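Long-range contacts in beta-N-acetylhexosaminidase (PDB 5BU9), which probably hydrolyses terminal non-reducing N-acetyl-D-hexosamine residues in N-acetyl-beta-D-hexosaminides, as a member of glycoside hydrolase family 3: residues Arg10-Leu14 against Val326-Ala330; Thr23-Leu29 against Val56-Leu60; Leu128-Met134 against Val179-His185; Ser231-Tyr235 against Glu274-Ala278; Ala245-Val251 against Leu287-Thr293. One frame throughout, in Å; residues are numbered along the deposited sequence.

Contact 1. Residues Arg10-Leu14 against Val326-Ala330; sequences RVGQL and VDDAA
Asp327 OD1 takes two donors from one guanidinium group: Arg10 NE at 2.8 Å, and Arg10 NH2 in a weaker, more bent bond at 3.2 Å. Together they make a salt bridge. It is not the flat, two-oxygen kind, because the guanidinium and carboxylate planes stand 63° apart and NE meets OD1 from above the carboxylate plane. A bend in the arginine chain (chi3 -58°) turns NE and NH2 toward the acid. Nearer the backbone, Arg10 CB lies 3.9 Å from Ala330 CB, so the same residue also supplies part of the apolar seam. An alanine in place of Arg10 would probably keep that methyl contact but leave Asp327 without its charged mate across the two helices. Beside the salt bridge the packing is aliphatic. Leu14 presses both methyls onto one flank of helix 320-336: CD2 sits 3.5 Å from Ala329 CB, while CD1 reaches Val326 CG1 at 4.0 Å. Val11 CG2 meets that same valine methyl, and the small alanines let the leucine come close to the backbone, with CD2 3.5 Å from Ala330 N. The contact joins the start of the chain to its last helix. Val11 and Val326 both continue onto Val312 of helix 305-318; Leu14 pairs through its backbone with Val296, and the chain then enters strand 15-20.

Contact 2. Residues Thr23-Leu29 against Val56-Leu60; sequences TAEQVTL and VVEQL
Ala24 CB sits at the middle of the contact, 3.7 Å from Gln59 CB and 3.9 Å from Leu60 CD2. The methyl also lies beside the amide end of Gln59, whose chain is extended beyond CG and runs alongside it. Val56 packs against the backbone here: its CG1 is 3.8 Å from Ala24 N, and its CG2 touches the backbone of Thr23. Leu29 adds the second apolar point, with CD2 touching Leu60 CD2 at 3.8 Å and the backbone oxygen of Gln59 at 3.6 Å; the two leucine side chains cross at about a right angle. Leu60 CD2 is thus shared by Ala24, Leu29 and, at 4.1 Å, Thr28 CG2.

No direct hydrogen bond spans the two segments. A water does so instead, accepting from both Ala24 N and Gln59 NE2, the latter at 2.6 Å, and it ties the extended glutamine to the loop backbone. In the next shell, Thr28 is turned with OG1 beside its own backbone N (chi1 -49°), which leaves CG2 for Leu60 while OG1 bonds to Gly18 O. The loop ahead of helix 26-35 is held by Thr19, whose OG1 bonds to both Thr23 O and Glu25 N, and Glu25 occupies the N-cap position. Strand 15-20, helix 26-35 and strand 39-43 form a beta-alpha-beta crossover, and helices 26-35 and 50-61 pack as neighbours on the outer face of the TIM-type barrel: Thr28 rests on Val17 and Val40, and Leu60 on Val40 and Leu42.

Contact 3. Residues Leu128-Met134 against Val179-His185; sequences LNLAPVM and VETVIKH
Lys184 runs its side chain across the 128-134 segment. Beyond CB, CG lies 4.1 Å from Val133 CG2 and over the centre of the His185 ring; CD approaches Leu130 O, CE packs on Val133 CG2 at 3.8 Å, and NZ ends in a hydrogen bond to Leu130 O at 2.6 Å. The chain is extended beyond CG, which carries NZ that far, and NZ meets the oxygen from above the carbonyl plane. The same NZ forms a salt bridge with Glu81. The backbones pair in parallel, with Asn129 N to Glu180 O at 2.8 Å almost straight. The pairing then slips by one residue: Val182 N bonds to Ala131 O, and weakly to Asn129 O, where Leu130 forms an inverse gamma turn and a cis peptide precedes Pro132. It resumes with Lys184 N to Pro132 O and Met134 N to Lys184 O, the latter at 2.7 Å. Leu128 and Leu130 meet Val182 CG2, Leu130 through CD2 at 3.7 Å, whereas selenomethionine Met134 puts its selenium beside Ile183 CG2. Another cis peptide precedes His185, whose ND1 bonds to Asp135. A glycerol, probably from the crystallisation liquor, is hydrogen-bonded to both Lys184 NZ and His185 NE2 and may mark a pocket at the ends of adjacent strands, consistent with the sugar-binding mouth of a family 3 TIM-type barrel.

Contact 4. Residues Ser231-Tyr235 against Glu274-Ala278; sequences STAVY and EQVQA
Gln275 slides past Thr232 in the opposite direction, its CG 3.6 Å from Thr232 OG1 and 3.4 Å from Thr232 O. CG anti to the backbone N (chi1 169°) is set beside Thr232, and the bend at chi2 then brings the amide to the threonine carbonyl. There NE2 donates to Thr232 O at 2.9 Å, with an angle of 149° at the hydrogen; the donor is tilted from the carbonyl plane. Gln275 NE2 also lies against Ala233 and is 3.9 Å from Val234 CG2. Beside this, Val276 CG1 meets Thr232 CG2 at 4.0 Å, a small apolar patch next to the polar one. The loop that presents the carbonyl is itself braced: Ser231 OG accepts from Ala233 N at 3.0 Å in an ST turn and donates to Tyr235 OH, which is also bonded to Gly188 O. Gln275 OE1 accepts from Val202 N, beside strand 203-204, which pairs in parallel with 234-235. A leucine in place of Gln275 would probably fill much of the same volume but leave Thr232 O and Val202 N without these amide partners. The contact joins the loops that follow the adjacent parallel barrel strands 227-230 and 264-267. One buried amide serves two backbone groups: its nitrogen fixes the loop after strand 264-267 against 231-235 by one hydrogen bond, and its oxygen ties the same amide to Val202, with the apolar patch alongside.

Contact 5. Residues Ala245-Val251 against Leu287-Thr293; sequences AFSREIV and LAIEAGT
Two helix ends meet in this part of the TIM-type barrel: the N-terminus of helix 248-258, capped by Ser247 OG, which accepts from Ile250 N and is itself bonded to Asp239, and the C-terminus of helix 281-291, closed by a Schellman motif at Gly292. Apolar packing begins with Phe246, over whose face Leu287 CB makes a CH-pi contact, 4.1 Å from the ring centroid. Trp279 meets the same ring edge-to-face. Ala291 CB presses on the backbone between Phe246 and Arg248, 3.5 Å from Phe246 C, and Ala291 CA is 3.9 Å from Arg248 CA, so the chains lie very close. Val251 leans on the turn, with CB 3.3 Å from Ala291 O and CG1 3.7 Å from Gly292 C. Water-mediated bonds join the backbones: one water donates to both Phe246 O and Leu287 O, while another links Ala245 O to Thr293 OG1. The direct polar bond comes from Arg248. Bent at chi2 (70°), its side chain reaches across to the C-terminal end of helix 281-291, with CD near Glu290 O and Ala291 O, until NH1 donates to Glu290 O at 2.9 Å, from above the carbonyl plane.

Overall arrangement
Contact 3 lies nearest the middle, its centre about 7 Å from the centre of the chain, and is the one made of paired strands, with backbone bonds and a buried lysine. The other four lie farther out. Contacts 1, 2 and 5 bring helices together: the first joins the chain's two ends by a salt bridge beside aliphatic packing, the second, partly exposed, is apolar packing with a water as its polar link, and the fifth sets helix end against helix end. Contact 4 joins loops through a side-chain amide. Contacts 4 and 5 touch, Val276 CG1 resting on Phe246 CZ. Contact 5 reaches contact 1, where Ile289 meets Leu14 and Val326; contact 3 touches contact 4 at His185 and Ser231.

Contact 1. Residues Arg10-Leu14 against Val326-Ala330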
# COMPACT_ATOMS: atom_id res chain seq x y z
N ARG A 10 -11.91 10.24 -12.05
CA ARG A 10 -10.91 10.72 -11.09
C ARG A 10 -11.06 10.00 -9.75
O ARG A 10 -10.08 9.52 -9.18
CB ARG A 10 -11.01 12.24 -10.90
CG ARG A 10 -10.68 13.03 -12.16
CD ARG A 10 -10.40 14.52 -11.90
NE ARG A 10 -11.50 15.24 -11.25
CZ ARG A 10 -12.55 15.78 -11.87
NH1 ARG A 10 -12.69 15.69 -13.18
NH2 ARG A 10 -13.48 16.43 -11.18
N VAL A 11 -12.30 9.89 -9.26
CA VAL A 11 -12.57 9.09 -8.08
C VAL A 11 -12.02 7.67 -8.29
O VAL A 11 -11.34 7.12 -7.42
CB VAL A 11 -14.06 9.07 -7.77
CG1 VAL A 11 -14.32 8.05 -6.68
CG2 VAL A 11 -14.50 10.42 -7.31
N GLY A 12 -12.30 7.09 -9.45
CA GLY A 12 -11.85 5.75 -9.77
C GLY A 12 -10.35 5.61 -9.59
O GLY A 12 -9.88 4.58 -9.14
N GLN A 13 -9.60 6.66 -9.88
CA GLN A 13 -8.15 6.59 -9.68
C GLN A 13 -7.70 6.46 -8.21
O GLN A 13 -6.54 6.12 -7.96
CB GLN A 13 -7.47 7.82 -10.28
CG GLN A 13 -7.63 7.88 -11.74
CD GLN A 13 -6.86 6.79 -12.44
OE1 GLN A 13 -5.66 6.60 -12.19
NE2 GLN A 13 -7.54 6.06 -13.31
N LEU A 14 -8.60 6.81 -7.27
CA LEU A 14 -8.33 6.79 -5.82
C LEU A 14 -8.60 5.42 -5.18
O LEU A 14 -8.58 5.28 -3.95
CB LEU A 14 -9.17 7.87 -5.12
CG LEU A 14 -9.12 9.28 -5.71
CD1 LEU A 14 -9.86 10.24 -4.79
CD2 LEU A 14 -7.66 9.75 -5.93
N VAL A 326 -10.68 15.36 -3.24
CA VAL A 326 -10.66 14.34 -4.28
C VAL A 326 -9.81 14.76 -5.47
O VAL A 326 -8.99 13.99 -5.94
CB VAL A 326 -12.09 14.02 -4.73
CG1 VAL A 326 -12.09 13.30 -6.06
CG2 VAL A 326 -12.77 13.15 -3.65
N ASP A 327 -9.97 15.99 -5.95
CA ASP A 327 -9.21 16.44 -7.12
C ASP A 327 -7.70 16.49 -6.88
O ASP A 327 -6.91 16.18 -7.78
CB ASP A 327 -9.69 17.82 -7.61
CG ASP A 327 -10.97 17.72 -8.44
OD1 ASP A 327 -11.33 16.58 -8.80
OD2 ASP A 327 -11.63 18.75 -8.74
N ASP A 328 -7.28 16.87 -5.67
CA ASP A 328 -5.85 16.89 -5.33
C ASP A 328 -5.27 15.48 -5.30
O ASP A 328 -4.11 15.23 -5.69
CB ASP A 328 -5.63 17.54 -3.95
CG ASP A 328 -5.84 19.05 -3.95
OD1 ASP A 328 -6.03 19.65 -5.03
OD2 ASP A 328 -5.82 19.65 -2.85
N ALA A 329 -6.07 14.57 -4.76
CA ALA A 329 -5.66 13.19 -4.63
C ALA A 329 -5.44 12.58 -6.03
O ALA A 329 -4.41 11.96 -6.29
CB ALA A 329 -6.71 12.40 -3.85
N ALA A 330 -6.39 12.81 -6.94
CA ALA A 330 -6.31 12.24 -8.28
C ALA A 330 -5.10 12.78 -9.01
O ALA A 330 -4.44 12.06 -9.77
CB ALA A 330 -7.57 12.51 -9.06

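Contact 2. Residues Thr23-Leu29 against Val56-Leu60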
# COMPACT_ATOMS: atom_id res chain seq x y z
N THR A 23 -6.25 -15.39 -10.95
CA THR A 23 -7.39 -15.18 -11.85
C THR A 23 -7.78 -13.74 -11.94
O THR A 23 -7.90 -13.08 -10.91
CB THR A 23 -8.67 -15.93 -11.39
OG1 THR A 23 -8.37 -17.31 -11.16
CG2 THR A 23 -9.77 -15.82 -12.47
N ALA A 24 -8.00 -13.25 -13.15
CA ALA A 24 -8.64 -11.96 -13.34
C ALA A 24 -10.13 -12.10 -13.00
O ALA A 24 -10.94 -12.43 -13.85
CB ALA A 24 -8.46 -11.45 -14.75
N GLU A 25 -10.48 -11.83 -11.75
CA GLU A 25 -11.83 -12.03 -11.25
C GLU A 25 -12.81 -11.04 -11.88
O GLU A 25 -12.48 -9.87 -12.08
CB GLU A 25 -11.84 -11.91 -9.72
CG GLU A 25 -11.14 -13.07 -9.00
CD GLU A 25 -11.45 -13.09 -7.50
OE1 GLU A 25 -10.70 -12.44 -6.74
OE2 GLU A 25 -12.46 -13.71 -7.11
N GLN A 26 -14.01 -11.51 -12.18
CA GLN A 26 -15.03 -10.68 -12.81
C GLN A 26 -15.36 -9.44 -11.96
O GLN A 26 -15.55 -8.36 -12.53
CB GLN A 26 -16.29 -11.51 -13.10
CG GLN A 26 -17.34 -10.79 -13.98
CD GLN A 26 -16.77 -10.35 -15.32
OE1 GLN A 26 -16.10 -11.12 -16.00
NE2 GLN A 26 -17.02 -9.10 -15.70
N VAL A 27 -15.38 -9.57 -10.64
CA VAL A 27 -15.65 -8.42 -9.74
C VAL A 27 -14.63 -7.28 -9.95
O VAL A 27 -14.99 -6.09 -9.93
CB VAL A 27 -15.69 -8.85 -8.22
CG1 VAL A 27 -14.35 -9.48 -7.76
CG2 VAL A 27 -16.06 -7.66 -7.30
N THR A 28 -13.37 -7.65 -10.14
CA THR A 28 -12.30 -6.68 -10.37
C THR A 28 -12.41 -6.03 -11.76
O THR A 28 -12.27 -4.83 -11.91
CB THR A 28 -10.95 -7.36 -10.24
OG1 THR A 28 -10.96 -8.09 -9.02
CG2 THR A 28 -9.82 -6.33 -10.22
N LEU A 29 -12.66 -6.85 -12.76
CA LEU A 29 -12.88 -6.38 -14.11
C LEU A 29 -14.09 -5.43 -14.15
O LEU A 29 -14.05 -4.41 -14.80
CB LEU A 29 -13.09 -7.57 -15.06
CG LEU A 29 -11.87 -8.47 -15.32
CD1 LEU A 29 -12.27 -9.63 -16.24
CD2 LEU A 29 -10.73 -7.69 -15.96
N VAL A 56 -2.80 -13.07 -16.35
CA VAL A 56 -3.79 -12.47 -15.47
C VAL A 56 -3.77 -10.95 -15.60
O VAL A 56 -4.80 -10.32 -15.82
CB VAL A 56 -3.55 -12.89 -14.02
CG1 VAL A 56 -4.39 -12.03 -13.09
CG2 VAL A 56 -3.84 -14.41 -13.84
N VAL A 57 -2.58 -10.37 -15.47
CA VAL A 57 -2.43 -8.94 -15.55
C VAL A 57 -2.89 -8.44 -16.92
O VAL A 57 -3.56 -7.41 -17.02
CB VAL A 57 -1.01 -8.54 -15.26
CG1 VAL A 57 -0.82 -7.02 -15.48
CG2 VAL A 57 -0.67 -8.92 -13.82
N GLU A 58 -2.55 -9.18 -17.97
CA GLU A 58 -2.94 -8.77 -19.32
C GLU A 58 -4.47 -8.60 -19.42
O GLU A 58 -4.94 -7.66 -20.04
CB GLU A 58 -2.41 -9.78 -20.37
CG GLU A 58 -3.40 -10.23 -21.48
CD GLU A 58 -3.83 -9.10 -22.44
OE1 GLU A 58 -3.20 -8.01 -22.43
OE2 GLU A 58 -4.81 -9.31 -23.19
N GLN A 59 -5.24 -9.49 -18.80
CA GLN A 59 -6.69 -9.38 -18.81
C GLN A 59 -7.19 -8.13 -18.09
O GLN A 59 -8.20 -7.52 -18.48
CB GLN A 59 -7.32 -10.59 -18.14
CG GLN A 59 -6.96 -11.92 -18.74
CD GLN A 59 -7.73 -13.05 -18.08
OE1 GLN A 59 -8.97 -13.07 -18.09
NE2 GLN A 59 -7.01 -14.00 -17.49
N LEU A 60 -6.48 -7.76 -17.03
CA LEU A 60 -6.85 -6.60 -16.23
C LEU A 60 -6.51 -5.35 -17.03
O LEU A 60 -7.31 -4.43 -17.11
CB LEU A 60 -6.15 -6.61 -14.87
CG LEU A 60 -6.40 -7.83 -13.94
CD1 LEU A 60 -5.48 -7.83 -12.72
CD2 LEU A 60 -7.83 -7.83 -13.48
O HOH W 1 -7.98 -15.15 -15.32

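Contact 3. Residues Leu128-Met134 against Val179-His185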
# COMPACT_ATOMS: atom_id res chain seq x y z
N LEU A 128 4.06 -2.16 -9.16
CA LEU A 128 4.10 -1.58 -7.83
C LEU A 128 4.21 -2.70 -6.80
O LEU A 128 3.42 -3.65 -6.83
CB LEU A 128 2.87 -0.71 -7.56
CG LEU A 128 2.93 0.05 -6.24
CD1 LEU A 128 4.12 1.05 -6.24
CD2 LEU A 128 1.61 0.77 -5.97
N ASN A 129 5.20 -2.60 -5.92
CA ASN A 129 5.34 -3.55 -4.80
C ASN A 129 4.88 -2.88 -3.50
O ASN A 129 5.36 -1.81 -3.14
CB ASN A 129 6.79 -4.03 -4.69
CG ASN A 129 6.94 -5.31 -3.85
OD1 ASN A 129 5.97 -5.84 -3.34
ND2 ASN A 129 8.18 -5.82 -3.73
N LEU A 130 3.94 -3.51 -2.79
CA LEU A 130 3.58 -3.02 -1.46
C LEU A 130 4.62 -3.54 -0.45
O LEU A 130 4.38 -4.47 0.34
CB LEU A 130 2.14 -3.44 -1.08
CG LEU A 130 1.04 -3.13 -2.10
CD1 LEU A 130 -0.34 -3.34 -1.47
CD2 LEU A 130 1.15 -1.70 -2.64
N ALA A 131 5.78 -2.89 -0.49
CA ALA A 131 6.97 -3.25 0.29
C ALA A 131 7.97 -2.17 -0.10
O ALA A 131 7.80 -1.57 -1.14
CB ALA A 131 7.47 -4.68 -0.07
N PRO A 132 9.03 -1.93 0.69
CA PRO A 132 9.46 -2.64 1.89
C PRO A 132 8.75 -2.19 3.16
O PRO A 132 8.32 -1.04 3.27
CB PRO A 132 10.95 -2.31 1.96
CG PRO A 132 11.00 -0.86 1.43
CD PRO A 132 9.94 -0.80 0.37
N VAL A 133 8.66 -3.09 4.12
CA VAL A 133 8.29 -2.78 5.50
C VAL A 133 9.37 -1.94 6.18
O VAL A 133 10.50 -2.37 6.34
CB VAL A 133 8.05 -4.07 6.30
CG1 VAL A 133 7.96 -3.79 7.76
CG2 VAL A 133 6.80 -4.77 5.81
N MSE A 134 9.02 -0.73 6.59
CA MSE A 134 9.98 0.09 7.33
C MSE A 134 9.56 0.28 8.78
O MSE A 134 10.05 1.17 9.46
CB MSE A 134 10.17 1.43 6.64
CG MSE A 134 10.67 1.26 5.22
SE MSE A 134 11.45 2.87 4.48
CE MSE A 134 13.21 2.74 5.34
N VAL A 179 10.01 -1.28 -10.94
CA VAL A 179 8.94 -1.52 -9.97
C VAL A 179 9.03 -0.52 -8.84
O VAL A 179 10.00 -0.55 -8.09
CB VAL A 179 8.98 -2.94 -9.38
CG1 VAL A 179 7.74 -3.15 -8.54
CG2 VAL A 179 9.08 -3.97 -10.47
N GLU A 180 8.01 0.33 -8.70
CA GLU A 180 8.00 1.28 -7.60
C GLU A 180 7.64 0.56 -6.32
O GLU A 180 7.06 -0.52 -6.36
CB GLU A 180 7.01 2.42 -7.85
CG GLU A 180 7.66 3.63 -8.59
CD GLU A 180 8.71 4.37 -7.74
OE1 GLU A 180 9.29 5.36 -8.27
OE2 GLU A 180 8.96 3.99 -6.56
N THR A 181 8.00 1.16 -5.18
CA THR A 181 7.73 0.55 -3.89
C THR A 181 6.78 1.41 -3.05
O THR A 181 6.57 2.59 -3.35
CB THR A 181 9.03 0.33 -3.12
OG1 THR A 181 9.86 1.50 -3.24
CG2 THR A 181 9.79 -0.89 -3.71
N VAL A 182 6.17 0.80 -2.05
CA VAL A 182 5.34 1.50 -1.08
C VAL A 182 5.89 1.24 0.31
O VAL A 182 5.82 0.13 0.79
CB VAL A 182 3.91 1.03 -1.17
CG1 VAL A 182 3.03 1.79 -0.16
CG2 VAL A 182 3.40 1.18 -2.63
N ILE A 183 6.48 2.24 0.98
CA ILE A 183 7.01 1.94 2.32
C ILE A 183 5.83 1.85 3.29
O ILE A 183 4.85 2.60 3.16
CB ILE A 183 8.08 2.98 2.75
CG1 ILE A 183 7.54 4.39 2.73
CG2 ILE A 183 9.29 2.92 1.81
CD1 ILE A 183 8.48 5.35 3.38
N LYS A 184 5.87 0.89 4.21
CA LYS A 184 4.70 0.61 5.07
C LYS A 184 5.17 0.16 6.47
O LYS A 184 6.31 -0.30 6.59
CB LYS A 184 3.83 -0.44 4.39
CG LYS A 184 4.47 -1.83 4.24
CD LYS A 184 3.54 -2.69 3.41
CE LYS A 184 3.91 -4.15 3.47
NZ LYS A 184 3.06 -5.01 2.55
N HIS A 185 4.38 0.33 7.53
CA HIS A 185 3.07 0.97 7.55
C HIS A 185 3.10 2.17 8.48
O HIS A 185 3.18 2.02 9.70
CB HIS A 185 1.97 -0.00 8.07
CG HIS A 185 2.06 -1.39 7.52
ND1 HIS A 185 3.09 -2.26 7.83
CD2 HIS A 185 1.22 -2.09 6.71
CE1 HIS A 185 2.89 -3.41 7.23
NE2 HIS A 185 1.76 -3.34 6.55

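Contact 4. Residues Ser231-Tyr235 against Glu274-Ala278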
# COMPACT_ATOMS: atom_id res chain seq x y z
N SER A 231 -0.98 2.72 8.43
CA SER A 231 -1.56 1.81 9.42
C SER A 231 -3.00 2.16 9.80
O SER A 231 -3.38 3.33 9.72
CB SER A 231 -0.69 1.89 10.67
OG SER A 231 -1.23 1.23 11.78
N THR A 232 -3.79 1.18 10.25
CA THR A 232 -5.12 1.51 10.78
C THR A 232 -5.15 1.45 12.31
O THR A 232 -6.19 1.66 12.90
CB THR A 232 -6.22 0.60 10.25
OG1 THR A 232 -5.88 -0.74 10.53
CG2 THR A 232 -6.43 0.78 8.74
N ALA A 233 -4.02 1.18 12.93
CA ALA A 233 -3.92 1.19 14.39
C ALA A 233 -4.23 2.58 14.95
O ALA A 233 -4.08 3.58 14.25
CB ALA A 233 -2.51 0.75 14.83
N VAL A 234 -4.65 2.65 16.21
CA VAL A 234 -4.84 3.94 16.87
C VAL A 234 -3.58 4.24 17.66
O VAL A 234 -3.14 3.41 18.44
CB VAL A 234 -6.07 3.94 17.78
CG1 VAL A 234 -6.15 5.26 18.45
CG2 VAL A 234 -7.36 3.70 16.96
N TYR A 235 -2.98 5.41 17.43
CA TYR A 235 -1.70 5.76 18.06
C TYR A 235 -1.92 6.76 19.19
O TYR A 235 -1.99 7.95 18.95
CB TYR A 235 -0.69 6.33 17.02
CG TYR A 235 -0.25 5.25 16.06
CD1 TYR A 235 -1.06 4.86 15.00
CD2 TYR A 235 0.95 4.55 16.28
CE1 TYR A 235 -0.68 3.79 14.15
CE2 TYR A 235 1.33 3.49 15.44
CZ TYR A 235 0.51 3.12 14.37
OH TYR A 235 0.90 2.12 13.53
N GLU A 274 -10.52 -6.20 10.56
CA GLU A 274 -11.46 -6.09 11.66
C GLU A 274 -11.39 -4.71 12.29
O GLU A 274 -12.40 -4.19 12.72
CB GLU A 274 -11.19 -7.16 12.72
CG GLU A 274 -12.25 -7.23 13.81
CD GLU A 274 -13.65 -7.63 13.29
OE1 GLU A 274 -13.78 -8.07 12.10
OE2 GLU A 274 -14.62 -7.50 14.07
N GLN A 275 -10.21 -4.10 12.29
CA GLN A 275 -9.99 -2.83 12.95
C GLN A 275 -10.91 -1.73 12.40
O GLN A 275 -11.24 -0.80 13.12
CB GLN A 275 -8.53 -2.42 12.81
CG GLN A 275 -8.26 -0.96 13.25
CD GLN A 275 -7.99 -0.86 14.75
OE1 GLN A 275 -8.27 -1.81 15.50
NE2 GLN A 275 -7.42 0.28 15.18
N VAL A 276 -11.34 -1.83 11.14
CA VAL A 276 -12.20 -0.77 10.60
C VAL A 276 -13.61 -1.20 10.21
O VAL A 276 -14.32 -0.44 9.56
CB VAL A 276 -11.53 -0.06 9.41
CG1 VAL A 276 -10.30 0.65 9.88
CG2 VAL A 276 -11.21 -1.05 8.24
N GLN A 277 -14.03 -2.40 10.62
CA GLN A 277 -15.36 -2.89 10.25
C GLN A 277 -16.48 -2.10 10.95
O GLN A 277 -17.59 -2.14 10.48
CB GLN A 277 -15.52 -4.38 10.57
CG GLN A 277 -14.68 -5.29 9.71
CD GLN A 277 -14.90 -5.08 8.21
OE1 GLN A 277 -14.01 -4.57 7.48
NE2 GLN A 277 -16.08 -5.48 7.75
N ALA A 278 -16.19 -1.40 12.06
CA ALA A 278 -17.19 -0.54 12.75
C ALA A 278 -17.75 0.56 11.84
O ALA A 278 -18.86 1.04 12.05
CB ALA A 278 -16.59 0.10 14.01

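Contact 5. Residues Ala245-Val251 against Leu287-Thr293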
# COMPACT_ATOMS: atom_id res chain seq x y z
N ALA A 245 -4.95 5.78 9.61
CA ALA A 245 -5.34 5.93 8.21
C ALA A 245 -6.46 6.96 8.02
O ALA A 245 -6.63 7.49 6.91
CB ALA A 245 -5.75 4.58 7.60
N PHE A 246 -7.19 7.25 9.09
CA PHE A 246 -8.30 8.20 9.08
C PHE A 246 -7.92 9.48 9.80
O PHE A 246 -8.76 10.33 10.03
CB PHE A 246 -9.55 7.63 9.79
CG PHE A 246 -10.10 6.33 9.19
CD1 PHE A 246 -9.73 5.91 7.92
CD2 PHE A 246 -11.01 5.56 9.91
CE1 PHE A 246 -10.24 4.73 7.39
CE2 PHE A 246 -11.51 4.36 9.38
CZ PHE A 246 -11.12 3.95 8.13
N SER A 247 -6.65 9.62 10.19
CA SER A 247 -6.26 10.80 10.96
C SER A 247 -5.69 11.91 10.08
O SER A 247 -4.60 11.76 9.52
CB SER A 247 -5.25 10.41 12.03
OG SER A 247 -4.68 11.55 12.61
N ARG A 248 -6.41 13.02 9.95
CA ARG A 248 -5.83 14.17 9.26
C ARG A 248 -4.45 14.51 9.87
O ARG A 248 -3.49 14.78 9.13
CB ARG A 248 -6.76 15.38 9.33
CG ARG A 248 -6.30 16.58 8.48
CD ARG A 248 -6.43 16.27 6.98
NE ARG A 248 -5.86 17.33 6.16
CZ ARG A 248 -5.95 17.40 4.83
NH1 ARG A 248 -6.61 16.49 4.16
NH2 ARG A 248 -5.38 18.40 4.17
N GLU A 249 -4.33 14.46 11.19
CA GLU A 249 -3.08 14.86 11.82
C GLU A 249 -1.91 13.96 11.45
O GLU A 249 -0.79 14.44 11.21
CB GLU A 249 -3.20 14.86 13.34
CG GLU A 249 -1.88 15.27 13.96
CD GLU A 249 -1.96 15.49 15.43
OE1 GLU A 249 -3.06 15.32 16.00
OE2 GLU A 249 -0.92 15.85 16.03
N ILE A 250 -2.15 12.66 11.40
CA ILE A 250 -1.06 11.75 11.14
C ILE A 250 -0.70 11.78 9.65
O ILE A 250 0.48 11.84 9.29
CB ILE A 250 -1.42 10.35 11.60
CG1 ILE A 250 -1.33 10.26 13.13
CG2 ILE A 250 -0.55 9.36 10.91
CD1 ILE A 250 -1.70 8.86 13.66
N VAL A 251 -1.73 11.77 8.79
CA VAL A 251 -1.51 11.63 7.33
C VAL A 251 -1.06 12.94 6.70
O VAL A 251 -0.08 12.97 5.94
CB VAL A 251 -2.75 11.11 6.62
CG1 VAL A 251 -2.53 11.11 5.14
CG2 VAL A 251 -3.09 9.70 7.11
N LEU A 287 -13.43 8.75 5.00
CA LEU A 287 -12.53 9.19 6.07
C LEU A 287 -11.06 9.10 5.64
O LEU A 287 -10.27 9.99 5.97
CB LEU A 287 -12.75 8.37 7.35
CG LEU A 287 -14.10 8.58 8.06
CD1 LEU A 287 -14.25 7.54 9.12
CD2 LEU A 287 -14.25 9.94 8.69
N ALA A 288 -10.68 8.04 4.92
CA ALA A 288 -9.30 7.91 4.45
C ALA A 288 -8.92 9.12 3.57
O ALA A 288 -7.92 9.80 3.80
CB ALA A 288 -9.13 6.57 3.67
N ILE A 289 -9.75 9.39 2.57
CA ILE A 289 -9.53 10.47 1.64
C ILE A 289 -9.49 11.83 2.38
O ILE A 289 -8.57 12.63 2.18
CB ILE A 289 -10.61 10.42 0.57
CG1 ILE A 289 -10.37 9.20 -0.30
CG2 ILE A 289 -10.59 11.71 -0.30
CD1 ILE A 289 -11.52 8.92 -1.26
N GLU A 290 -10.42 12.06 3.29
CA GLU A 290 -10.41 13.33 4.02
C GLU A 290 -9.15 13.52 4.84
O GLU A 290 -8.72 14.65 5.04
CB GLU A 290 -11.63 13.46 4.96
CG GLU A 290 -12.94 13.66 4.23
CD GLU A 290 -14.14 13.82 5.17
OE1 GLU A 290 -14.13 13.23 6.28
OE2 GLU A 290 -15.08 14.54 4.82
N ALA A 291 -8.57 12.42 5.33
CA ALA A 291 -7.30 12.47 6.09
C ALA A 291 -6.10 12.83 5.21
O ALA A 291 -5.08 13.31 5.72
CB ALA A 291 -7.04 11.13 6.79
N GLY A 292 -6.20 12.57 3.91
CA GLY A 292 -5.15 12.94 2.97
C GLY A 292 -4.71 11.72 2.17
O GLY A 292 -3.64 11.73 1.58
N THR A 293 -5.50 10.65 2.19
CA THR A 293 -5.23 9.44 1.42
C THR A 293 -5.45 9.62 -0.09
O THR A 293 -6.46 10.21 -0.50
CB THR A 293 -6.14 8.31 1.86
OG1 THR A 293 -5.86 7.99 3.22
CG2 THR A 293 -5.96 7.08 0.99
O HOH W 2 -4.37 6.91 5.10
O HOH W 3 -10.53 11.58 8.15